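Local coordinates for protein pantothenate kinase (Coxiella burnetii, PDB 3TQC) that catalyses the ATP-dependent phosphorylation of pantothenate to 4'-phosphopantothenate, the first step of coenzyme A biosynthesis, at residues T56-P61 against H311-V316; K147-P152 against H182-V187; F222-F227 against K298-L303. All blocks are in the same frame, centred on the assembly; numbering follows the deposited sequence.

Interaction 1: T56-P61 against H311-V316; sequences TEIYLP and HSIQKV. With ADP (adenosine-5'-diphosphate), chain D.
Ile58 and Ile313 form the tightly packed part of this contact. CG2 of Ile58 lies 3.7 Å from CG1 of Ile313, and CD1 of Ile58 lies 3.9 Å from CB of Ile313. The two side chains cross obliquely, and both residues are buried. In Ile58 the CG2 branch stands anti to the backbone N and CG1 beside it (chi1 -56°), which turns both branches to the strand residue. The same CG2 methyl also lies over the centre of one face of the Tyr59 ring, its neighbour in the helix. Tyr59 meets Ile313 at about a right angle and chiefly by its end: its OH lies 3.8 Å from both CG1 and CD1 of Ile313.

Toward the nucleotide the contact is looser and runs through water. One water accepts from Tyr59 OH at 2.7 Å, in the plane of the ring. It donates to the backbone O of His311, also at 2.7 Å, and takes a weak bond from N6 of ADP. The helix, the turn before the strand and the adenine amino group are thus linked through a single water. His311 lays one face of its ring on the adenine, with the contact offset toward the rim; Trp243 also stacks with His311. This is the adenine end of the ADP pocket. His311 is partly exposed here, whereas Ile58, Tyr59 and Ile313 are buried.

Gln314 and Lys315 both face Glu306, a classic beta bulge in the antiparallel pairing with strand 303-307. Ile313 also packs on Leu305 and Lys307 of that strand. Helix 21-25 adjoins the contact through Arg21, which touches Ile58, while Tyr59 rests on Thr108, Val111 and Leu115 of helix 105-116, the helix that follows the P-loop.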
loop_
_atom_site.group_PDB
_atom_site.type_symbol
_atom_site.label_atom_id
_atom_site.label_comp_id
_atom_site.label_asym_id
_atom_site.label_seq_id
_atom_site.Cartn_x
_atom_site.Cartn_y
_atom_site.Cartn_z
ATOM N N THR B 56 4.158 -29.686 3.524
ATOM C CA THR B 56 3.165 -30.231 2.632
ATOM C C THR B 56 1.795 -29.585 2.864
ATOM O O THR B 56 1.110 -29.239 1.913
ATOM C CB THR B 56 3.032 -31.759 2.759
ATOM O OG1 THR B 56 4.302 -32.376 2.524
ATOM C CG2 THR B 56 2.033 -32.283 1.741
ATOM N N GLU B 57 1.416 -29.419 4.129
ATOM C CA GLU B 57 0.058 -29.036 4.481
ATOM C C GLU B 57 -0.133 -27.524 4.428
ATOM O O GLU B 57 -1.197 -27.073 4.047
ATOM C CB GLU B 57 -0.333 -29.577 5.866
ATOM C CG GLU B 57 -0.608 -31.088 5.918
ATOM C CD GLU B 57 -0.933 -31.585 7.340
ATOM O OE1 GLU B 57 -1.065 -30.738 8.258
ATOM O OE2 GLU B 57 -1.051 -32.811 7.545
ATOM N N ILE B 58 0.888 -26.750 4.771
ATOM C CA ILE B 58 0.754 -25.295 4.816
ATOM C C ILE B 58 1.481 -24.594 3.674
ATOM O O ILE B 58 0.860 -23.901 2.878
ATOM C CB ILE B 58 1.262 -24.724 6.147
ATOM C CG1 ILE B 58 0.535 -25.368 7.335
ATOM C CG2 ILE B 58 1.051 -23.224 6.190
ATOM C CD1 ILE B 58 -0.915 -24.952 7.443
ATOM N N TYR B 59 2.793 -24.786 3.577
ATOM C CA TYR B 59 3.610 -23.975 2.660
ATOM C C TYR B 59 3.439 -24.294 1.188
ATOM O O TYR B 59 3.482 -23.394 0.348
ATOM C CB TYR B 59 5.080 -24.008 3.095
ATOM C CG TYR B 59 5.184 -23.379 4.458
ATOM C CD1 TYR B 59 5.087 -22.012 4.599
ATOM C CD2 TYR B 59 5.283 -24.157 5.610
ATOM C CE1 TYR B 59 5.130 -21.417 5.836
ATOM C CE2 TYR B 59 5.331 -23.568 6.853
ATOM C CZ TYR B 59 5.251 -22.192 6.955
ATOM O OH TYR B 59 5.293 -21.583 8.180
ATOM N N LEU B 60 3.211 -25.561 0.870
ATOM C CA LEU B 60 2.930 -25.933 -0.500
ATOM C C LEU B 60 1.637 -25.268 -0.996
ATOM O O LEU B 60 1.664 -24.563 -1.990
ATOM C CB LEU B 60 2.899 -27.444 -0.671
ATOM C CG LEU B 60 2.597 -27.929 -2.094
ATOM C CD1 LEU B 60 3.469 -27.196 -3.109
ATOM C CD2 LEU B 60 2.797 -29.436 -2.193
ATOM N N PRO B 61 0.510 -25.464 -0.293
ATOM C CA PRO B 61 -0.689 -24.755 -0.771
ATOM C C PRO B 61 -0.579 -23.226 -0.671
ATOM O O PRO B 61 -1.162 -22.513 -1.493
ATOM C CB PRO B 61 -1.821 -25.285 0.124
ATOM C CG PRO B 61 -1.158 -26.049 1.224
ATOM C CD PRO B 61 0.199 -26.459 0.744
ATOM N N HIS B 311 5.599 -23.829 16.325
ATOM C CA HIS B 311 5.794 -23.269 14.976
ATOM C C HIS B 311 4.731 -23.622 13.933
ATOM O O HIS B 311 4.710 -23.026 12.848
ATOM C CB HIS B 311 7.169 -23.608 14.397
ATOM C CG HIS B 311 8.293 -22.896 15.066
ATOM N ND1 HIS B 311 8.743 -21.670 14.638
ATOM C CD2 HIS B 311 9.076 -23.246 16.116
ATOM C CE1 HIS B 311 9.752 -21.290 15.401
ATOM N NE2 HIS B 311 9.974 -22.227 16.305
ATOM N N SER B 312 3.860 -24.569 14.243
ATOM C CA SER B 312 2.848 -24.982 13.295
ATOM C C SER B 312 1.882 -23.825 13.070
ATOM O O SER B 312 1.589 -23.064 13.991
ATOM C CB SER B 312 2.140 -26.261 13.771
ATOM O OG SER B 312 1.455 -26.056 14.987
ATOM N N ILE B 313 1.448 -23.646 11.826
ATOM C CA ILE B 313 0.491 -22.617 11.512
ATOM C C ILE B 313 -0.866 -23.085 11.992
ATOM O O ILE B 313 -1.301 -24.172 11.637
ATOM C CB ILE B 313 0.441 -22.312 10.009
ATOM C CG1 ILE B 313 1.791 -21.787 9.530
ATOM C CG2 ILE B 313 -0.642 -21.263 9.700
ATOM C CD1 ILE B 313 2.301 -20.630 10.340
ATOM N N GLN B 314 -1.512 -22.267 12.823
ATOM C CA GLN B 314 -2.822 -22.590 13.371
ATOM C C GLN B 314 -3.919 -21.707 12.812
ATOM O O GLN B 314 -5.093 -22.075 12.869
ATOM C CB GLN B 314 -2.809 -22.493 14.893
ATOM C CG GLN B 314 -1.966 -23.578 15.602
ATOM C CD GLN B 314 -2.230 -25.029 15.124
ATOM O OE1 GLN B 314 -1.284 -25.765 14.777
ATOM N NE2 GLN B 314 -3.509 -25.433 15.098
ATOM N N LYS B 315 -3.555 -20.557 12.261
ATOM C CA LYS B 315 -4.535 -19.687 11.655
ATOM C C LYS B 315 -3.912 -18.924 10.496
ATOM O O LYS B 315 -2.763 -18.467 10.597
ATOM C CB LYS B 315 -5.060 -18.725 12.723
ATOM C CG LYS B 315 -6.480 -18.217 12.507
ATOM C CD LYS B 315 -7.072 -17.609 13.807
ATOM C CE LYS B 315 -6.941 -18.520 15.074
ATOM N NZ LYS B 315 -7.751 -18.059 16.261
ATOM N N VAL B 316 -4.650 -18.805 9.399
ATOM C CA VAL B 316 -4.262 -17.951 8.271
ATOM C C VAL B 316 -5.344 -16.918 8.011
ATOM O O VAL B 316 -6.524 -17.250 7.949
ATOM C CB VAL B 316 -4.038 -18.775 6.986
ATOM C CG1 VAL B 316 -3.556 -17.891 5.866
ATOM C CG2 VAL B 316 -3.048 -19.893 7.259
HETATM P PB ADP D . 13.498 -14.668 11.684
HETATM O O1B ADP D . 14.047 -14.835 10.303
HETATM O O2B ADP D . 12.122 -14.053 11.709
HETATM O O3B ADP D . 14.439 -14.024 12.677
HETATM P PA ADP D . 13.991 -17.460 11.712
HETATM O O1A ADP D . 13.356 -17.719 10.367
HETATM O O2A ADP D . 15.476 -17.366 11.865
HETATM O O3A ADP D . 13.335 -16.130 12.327
HETATM O "O5'" ADP D . 13.494 -18.575 12.722
HETATM C "C5'" ADP D . 13.535 -18.364 14.123
HETATM C "C4'" ADP D . 13.796 -19.689 14.825
HETATM O "O4'" ADP D . 12.647 -20.526 14.738
HETATM C "C3'" ADP D . 14.922 -20.467 14.178
HETATM O "O3'" ADP D . 15.643 -21.148 15.206
HETATM C "C2'" ADP D . 14.250 -21.440 13.242
HETATM O "O2'" ADP D . 14.978 -22.651 13.141
HETATM C "C1'" ADP D . 12.912 -21.667 13.911
HETATM N N9 ADP D . 11.782 -21.822 12.973
HETATM C C8 ADP D . 11.331 -20.877 12.135
HETATM N N7 ADP D . 10.265 -21.327 11.434
HETATM C C5 ADP D . 10.039 -22.580 11.838
HETATM C C6 ADP D . 9.051 -23.596 11.488
HETATM N N6 ADP D . 8.121 -23.309 10.543
HETATM N N1 ADP D . 9.131 -24.776 12.129
HETATM C C2 ADP D . 10.073 -25.040 13.061
HETATM N N3 ADP D . 11.008 -24.137 13.428
HETATM C C4 ADP D . 11.028 -22.909 12.853
HETATM O O HOH W 1 5.002 -23.387 10.180
#

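Interaction 2: K147-P152 against H182-V187; sequences KRKGFP and HYYDIV
Lys149 reaches over the face of the Tyr184 ring in a cation-pi contact. Its NZ lies 3.1 Å from the ring centroid and 9° off the ring normal. The chain is extended beyond CG (chi2 167°), which lets NZ reach this far. CE follows as a CH-pi contact, and CD lies 3.3 Å from Tyr184 OH. The two side chains come from opposite directions: the ammonium ends over the middle of the ring, while the tyrosine hydroxyl ends near CD of the lysine. Tyr184 has CG anti to its N (chi1 -167°), which turns one face of the ring to the lysine. Asn137 OD1 and Tyr179 OH accept hydrogen bonds from Lys149 NZ, and the Asn137 amide also binds Tyr184 O.

Lys149 is the second residue of a type II turn from Arg148 to Phe151, closed by Phe151 N to Arg148 O at 3.0 Å. Tyr184 and Asp185 both face Ser180 in a G1 beta bulge. The contact joins the loop between helices 137-142 and 157-168 to the residue leading into edge strand 185-187 of the small antiparallel sheet. The rings of Tyr262 and Phe263 also meet Tyr184, and strand 174-180 supplies Tyr179 beside it.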
loop_
_atom_site.group_PDB
_atom_site.type_symbol
_atom_site.label_atom_id
_atom_site.label_comp_id
_atom_site.label_asym_id
_atom_site.label_seq_id
_atom_site.Cartn_x
_atom_site.Cartn_y
_atom_site.Cartn_z
ATOM N N LYS B 147 22.034 -0.408 20.478
ATOM C CA LYS B 147 20.984 -1.063 21.265
ATOM C C LYS B 147 19.649 -1.022 20.511
ATOM O O LYS B 147 18.629 -1.494 21.014
ATOM C CB LYS B 147 20.864 -0.392 22.649
ATOM C CG LYS B 147 21.035 -1.344 23.857
ATOM C CD LYS B 147 22.416 -2.020 23.901
ATOM C CE LYS B 147 22.448 -3.272 24.828
ATOM N NZ LYS B 147 21.894 -3.086 26.223
ATOM N N ARG B 148 19.671 -0.485 19.294
ATOM C CA ARG B 148 18.471 -0.231 18.518
ATOM C C ARG B 148 18.558 -0.879 17.121
ATOM O O ARG B 148 17.934 -0.427 16.172
ATOM C CB ARG B 148 18.287 1.279 18.390
ATOM C CG ARG B 148 18.246 2.025 19.735
ATOM C CD ARG B 148 16.868 1.971 20.394
ATOM N NE ARG B 148 15.875 2.740 19.637
ATOM C CZ ARG B 148 14.670 3.088 20.092
ATOM N NH1 ARG B 148 14.274 2.754 21.322
ATOM N NH2 ARG B 148 13.861 3.792 19.309
ATOM N N LYS B 149 19.335 -1.947 17.013
ATOM C CA LYS B 149 19.518 -2.642 15.758
ATOM C C LYS B 149 18.187 -3.286 15.451
ATOM O O LYS B 149 17.618 -3.936 16.308
ATOM C CB LYS B 149 20.608 -3.702 15.907
ATOM C CG LYS B 149 21.536 -3.847 14.716
ATOM C CD LYS B 149 22.746 -4.681 15.098
ATOM C CE LYS B 149 23.798 -4.685 14.020
ATOM N NZ LYS B 149 24.877 -5.675 14.279
ATOM N N GLY B 150 17.662 -3.055 14.250
ATOM C CA GLY B 150 16.349 -3.554 13.878
ATOM C C GLY B 150 15.244 -2.514 14.008
ATOM O O GLY B 150 14.176 -2.664 13.412
ATOM N N PHE B 151 15.491 -1.473 14.801
ATOM C CA PHE B 151 14.574 -0.345 14.897
ATOM C C PHE B 151 14.719 0.481 13.620
ATOM O O PHE B 151 15.731 0.388 12.933
ATOM C CB PHE B 151 14.878 0.516 16.133
ATOM C CG PHE B 151 14.454 -0.112 17.439
ATOM C CD1 PHE B 151 13.400 0.425 18.166
ATOM C CD2 PHE B 151 15.115 -1.225 17.947
ATOM C CE1 PHE B 151 13.005 -0.143 19.365
ATOM C CE2 PHE B 151 14.728 -1.788 19.149
ATOM C CZ PHE B 151 13.670 -1.252 19.855
ATOM N N PRO B 152 13.710 1.287 13.282
ATOM C CA PRO B 152 13.760 1.941 11.945
ATOM C C PRO B 152 15.011 2.796 11.723
ATOM O O PRO B 152 15.533 2.833 10.617
ATOM C CB PRO B 152 12.516 2.835 11.924
ATOM C CG PRO B 152 11.604 2.267 13.024
ATOM C CD PRO B 152 12.483 1.592 14.038
ATOM N N HIS B 182 26.591 -13.898 12.056
ATOM C CA HIS B 182 27.754 -14.423 12.747
ATOM C C HIS B 182 28.652 -13.283 13.230
ATOM O O HIS B 182 29.102 -13.279 14.375
ATOM C CB HIS B 182 28.526 -15.355 11.810
ATOM C CG HIS B 182 29.636 -16.105 12.477
ATOM N ND1 HIS B 182 29.411 -17.130 13.370
ATOM C CD2 HIS B 182 30.980 -15.990 12.365
ATOM C CE1 HIS B 182 30.571 -17.612 13.783
ATOM N NE2 HIS B 182 31.539 -16.937 13.189
ATOM N N TYR B 183 28.912 -12.331 12.340
ATOM C CA TYR B 183 29.712 -11.156 12.663
ATOM C C TYR B 183 28.862 -10.001 13.191
ATOM O O TYR B 183 29.395 -8.952 13.556
ATOM C CB TYR B 183 30.507 -10.718 11.436
ATOM C CG TYR B 183 31.391 -11.830 10.898
ATOM C CD1 TYR B 183 32.408 -12.375 11.684
ATOM C CD2 TYR B 183 31.201 -12.348 9.619
ATOM C CE1 TYR B 183 33.212 -13.402 11.207
ATOM C CE2 TYR B 183 32.008 -13.371 9.131
ATOM C CZ TYR B 183 33.008 -13.894 9.931
ATOM O OH TYR B 183 33.800 -14.914 9.452
ATOM N N TYR B 184 27.545 -10.206 13.237
ATOM C CA TYR B 184 26.602 -9.210 13.739
ATOM C C TYR B 184 26.852 -7.872 13.061
ATOM O O TYR B 184 26.944 -6.834 13.717
ATOM C CB TYR B 184 26.759 -9.085 15.248
ATOM C CG TYR B 184 25.662 -8.335 15.944
ATOM C CD1 TYR B 184 24.333 -8.713 15.804
ATOM C CD2 TYR B 184 25.961 -7.260 16.772
ATOM C CE1 TYR B 184 23.326 -8.025 16.463
ATOM C CE2 TYR B 184 24.973 -6.568 17.431
ATOM C CZ TYR B 184 23.659 -6.949 17.281
ATOM O OH TYR B 184 22.678 -6.251 17.947
ATOM N N ASP B 185 26.991 -7.916 11.740
ATOM C CA ASP B 185 27.384 -6.749 10.979
ATOM C C ASP B 185 27.210 -6.942 9.467
ATOM O O ASP B 185 27.146 -8.067 8.971
ATOM C CB ASP B 185 28.842 -6.392 11.294
ATOM C CG ASP B 185 29.144 -4.917 11.096
ATOM O OD1 ASP B 185 28.271 -4.188 10.567
ATOM O OD2 ASP B 185 30.259 -4.493 11.473
ATOM N N ILE B 186 27.119 -5.823 8.749
ATOM C CA ILE B 186 27.200 -5.819 7.294
ATOM C C ILE B 186 28.571 -6.351 6.895
ATOM O O ILE B 186 29.582 -6.043 7.549
ATOM C CB ILE B 186 27.068 -4.375 6.718
ATOM C CG1 ILE B 186 25.672 -3.794 6.981
ATOM C CG2 ILE B 186 27.407 -4.347 5.236
ATOM C CD1 ILE B 186 24.527 -4.656 6.499
ATOM N N VAL B 187 28.598 -7.164 5.844
ATOM C CA VAL B 187 29.846 -7.646 5.266
ATOM C C VAL B 187 30.204 -6.703 4.115
ATOM O O VAL B 187 29.531 -6.685 3.073
ATOM C CB VAL B 187 29.731 -9.113 4.739
ATOM C CG1 VAL B 187 31.105 -9.647 4.340
ATOM C CG2 VAL B 187 29.070 -10.038 5.774
#

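Interaction 3: F222-F227 against K298-L303; sequences FVSDFF and KNRAQL
Arg300 binds Ser224 through its guanidinium edge. NH2 donates to Ser224 OG at 2.8 Å with an N-H...O angle of 163°, and OG lies close to the guanidinium plane. NH1 adds a weak bond to the same oxygen at 3.4 Å. The arginine chain bends at chi3 (61°), which turns this edge to the serine. A water in the same plane accepts from NH1 at 3.1 Å and from the backbone N of Ser224, also at 3.1 Å. NH1 has a further acceptor in Leu208 O.

The serine belongs to a short 3-10 turn, 223-225, just before strand 229-234 of the P-loop kinase core. Arg300 closes another 3-10 turn, before strand 303-307, which runs parallel beside strand 229-234. Between these turns and their copies lies part of the dimer interface.

Across that interface, NE of Arg300 is held by Asp225 of the second subunit in an intersubunit salt bridge. In return, Asp225 of this chain binds Arg300 NE of the second subunit. Asp225 OD1 also accepts from Phe222 N at 2.8 Å, nearly straight at 170°, on its anti side. This bond ties the carboxylate to the start of its own turn. Asp225 N to Phe222 O and Phe226 N to Val223 O close the turn in the backbone. On the other segment, Gln302 OE1 takes a hydrogen bond from Ser230 OG.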
loop_
_atom_site.group_PDB
_atom_site.type_symbol
_atom_site.label_atom_id
_atom_site.label_comp_id
_atom_site.label_asym_id
_atom_site.label_seq_id
_atom_site.Cartn_x
_atom_site.Cartn_y
_atom_site.Cartn_z
ATOM N N PHE B 222 6.909 4.349 0.732
ATOM C CA PHE B 222 7.122 3.279 1.687
ATOM C C PHE B 222 7.595 2.045 0.957
ATOM O O PHE B 222 7.365 1.912 -0.240
ATOM C CB PHE B 222 5.814 2.953 2.397
ATOM C CG PHE B 222 5.072 4.162 2.866
ATOM C CD1 PHE B 222 5.750 5.218 3.447
ATOM C CD2 PHE B 222 3.698 4.239 2.748
ATOM C CE1 PHE B 222 5.075 6.324 3.883
ATOM C CE2 PHE B 222 3.026 5.352 3.197
ATOM C CZ PHE B 222 3.722 6.393 3.761
ATOM N N VAL B 223 8.252 1.148 1.687
ATOM C CA VAL B 223 8.659 -0.145 1.140
ATOM C C VAL B 223 7.464 -0.840 0.498
ATOM O O VAL B 223 7.587 -1.406 -0.590
ATOM C CB VAL B 223 9.272 -1.058 2.235
ATOM C CG1 VAL B 223 9.483 -2.460 1.721
ATOM C CG2 VAL B 223 10.578 -0.454 2.763
ATOM N N SER B 224 6.311 -0.773 1.158
ATOM C CA SER B 224 5.089 -1.377 0.635
ATOM C C SER B 224 4.662 -0.847 -0.743
ATOM O O SER B 224 3.940 -1.529 -1.485
ATOM C CB SER B 224 3.943 -1.204 1.633
ATOM O OG SER B 224 3.537 0.146 1.703
ATOM N N ASP B 225 5.128 0.337 -1.118
ATOM C CA ASP B 225 4.824 0.838 -2.451
ATOM C C ASP B 225 5.604 0.106 -3.544
ATOM O O ASP B 225 5.293 0.255 -4.729
ATOM C CB ASP B 225 5.043 2.342 -2.527
ATOM C CG ASP B 225 4.121 3.111 -1.580
ATOM O OD1 ASP B 225 4.609 3.956 -0.817
ATOM O OD2 ASP B 225 2.907 2.862 -1.590
ATOM N N PHE B 226 6.568 -0.727 -3.147
ATOM C CA PHE B 226 7.346 -1.514 -4.094
ATOM C C PHE B 226 7.076 -2.994 -4.041
ATOM O O PHE B 226 7.723 -3.783 -4.757
ATOM C CB PHE B 226 8.820 -1.253 -3.894
ATOM C CG PHE B 226 9.203 0.124 -4.226
ATOM C CD1 PHE B 226 9.452 1.042 -3.234
ATOM C CD2 PHE B 226 9.255 0.526 -5.544
ATOM C CE1 PHE B 226 9.789 2.339 -3.552
ATOM C CE2 PHE B 226 9.577 1.808 -5.872
ATOM C CZ PHE B 226 9.852 2.725 -4.870
ATOM N N PHE B 227 6.109 -3.403 -3.243
ATOM C CA PHE B 227 5.710 -4.795 -3.279
ATOM C C PHE B 227 4.236 -4.971 -3.552
ATOM O O PHE B 227 3.445 -4.035 -3.454
ATOM C CB PHE B 227 6.223 -5.589 -2.048
ATOM C CG PHE B 227 5.661 -5.175 -0.716
ATOM C CD1 PHE B 227 4.294 -5.166 -0.471
ATOM C CD2 PHE B 227 6.515 -4.889 0.332
ATOM C CE1 PHE B 227 3.780 -4.844 0.809
ATOM C CE2 PHE B 227 6.019 -4.547 1.603
ATOM C CZ PHE B 227 4.651 -4.532 1.839
ATOM N N LYS B 298 0.945 -4.802 11.592
ATOM C CA LYS B 298 0.539 -6.167 11.240
ATOM C C LYS B 298 -0.656 -6.181 10.274
ATOM O O LYS B 298 -0.707 -6.966 9.304
ATOM C CB LYS B 298 0.188 -6.960 12.513
ATOM C CG LYS B 298 -0.225 -8.400 12.256
ATOM C CD LYS B 298 -0.678 -9.149 13.517
ATOM C CE LYS B 298 -2.013 -8.626 14.028
ATOM N NZ LYS B 298 -2.744 -9.667 14.750
ATOM N N ASN B 299 -1.623 -5.316 10.548
ATOM C CA ASN B 299 -2.864 -5.337 9.799
ATOM C C ASN B 299 -2.714 -4.731 8.413
ATOM O O ASN B 299 -3.683 -4.660 7.668
ATOM C CB ASN B 299 -3.984 -4.679 10.605
ATOM C CG ASN B 299 -4.363 -5.501 11.839
ATOM O OD1 ASN B 299 -4.086 -6.704 11.905
ATOM N ND2 ASN B 299 -4.988 -4.859 12.819
ATOM N N ARG B 300 -1.509 -4.309 8.047
ATOM C CA ARG B 300 -1.279 -3.870 6.669
ATOM C C ARG B 300 -1.026 -5.051 5.730
ATOM O O ARG B 300 -1.062 -4.882 4.543
ATOM C CB ARG B 300 -0.114 -2.890 6.574
ATOM C CG ARG B 300 -0.302 -1.608 7.337
ATOM C CD ARG B 300 0.723 -0.583 6.890
ATOM N NE ARG B 300 0.566 -0.281 5.467
ATOM C CZ ARG B 300 1.559 -0.083 4.604
ATOM N NH1 ARG B 300 2.829 -0.132 4.993
ATOM N NH2 ARG B 300 1.264 0.156 3.322
ATOM N N ALA B 301 -0.751 -6.224 6.287
ATOM C CA ALA B 301 -0.430 -7.419 5.529
ATOM C C ALA B 301 -1.643 -7.973 4.844
ATOM O O ALA B 301 -2.753 -7.874 5.361
ATOM C CB ALA B 301 0.152 -8.483 6.448
ATOM N N GLN B 302 -1.428 -8.559 3.676
ATOM C CA GLN B 302 -2.493 -9.243 2.940
ATOM C C GLN B 302 -2.793 -10.598 3.592
ATOM O O GLN B 302 -3.920 -11.059 3.597
ATOM C CB GLN B 302 -2.096 -9.471 1.484
ATOM C CG GLN B 302 -2.363 -8.329 0.556
ATOM C CD GLN B 302 -1.395 -7.206 0.750
ATOM O OE1 GLN B 302 -0.181 -7.415 0.772
ATOM N NE2 GLN B 302 -1.924 -5.997 0.921
ATOM N N LEU B 303 -1.760 -11.225 4.125
ATOM C CA LEU B 303 -1.873 -12.557 4.672
ATOM C C LEU B 303 -1.165 -12.598 6.017
ATOM O O LEU B 303 -0.034 -12.137 6.150
ATOM C CB LEU B 303 -1.233 -13.544 3.701
ATOM C CG LEU B 303 -1.430 -15.036 3.923
ATOM C CD1 LEU B 303 -1.356 -15.744 2.578
ATOM C CD2 LEU B 303 -0.382 -15.578 4.859
HETATM O O HOH W 2 5.831 -0.137 4.198
#

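In the fold
From the N terminus, helix 52-84 supplies the first half of interaction 1, whose partner comes about 250 residues later, in strand 313-319. This long loop encloses both other contacts. Interaction 2 opens after helix 137-142 and closes at strand 185-187. Interaction 3 opens only after that, at 222-227, and closes at 298-303, so these two follow in series and do not cross. Interaction 1 ties the long helix to the main sheet, interaction 2 the small sheet to the loop between helices 137-142 and 157-168, and interaction 3 two strand-leading turns. Interactions 1 and 3 touch where Val316 packs on Leu303; interactions 1 and 2 lie on opposite sides of the chain's centre.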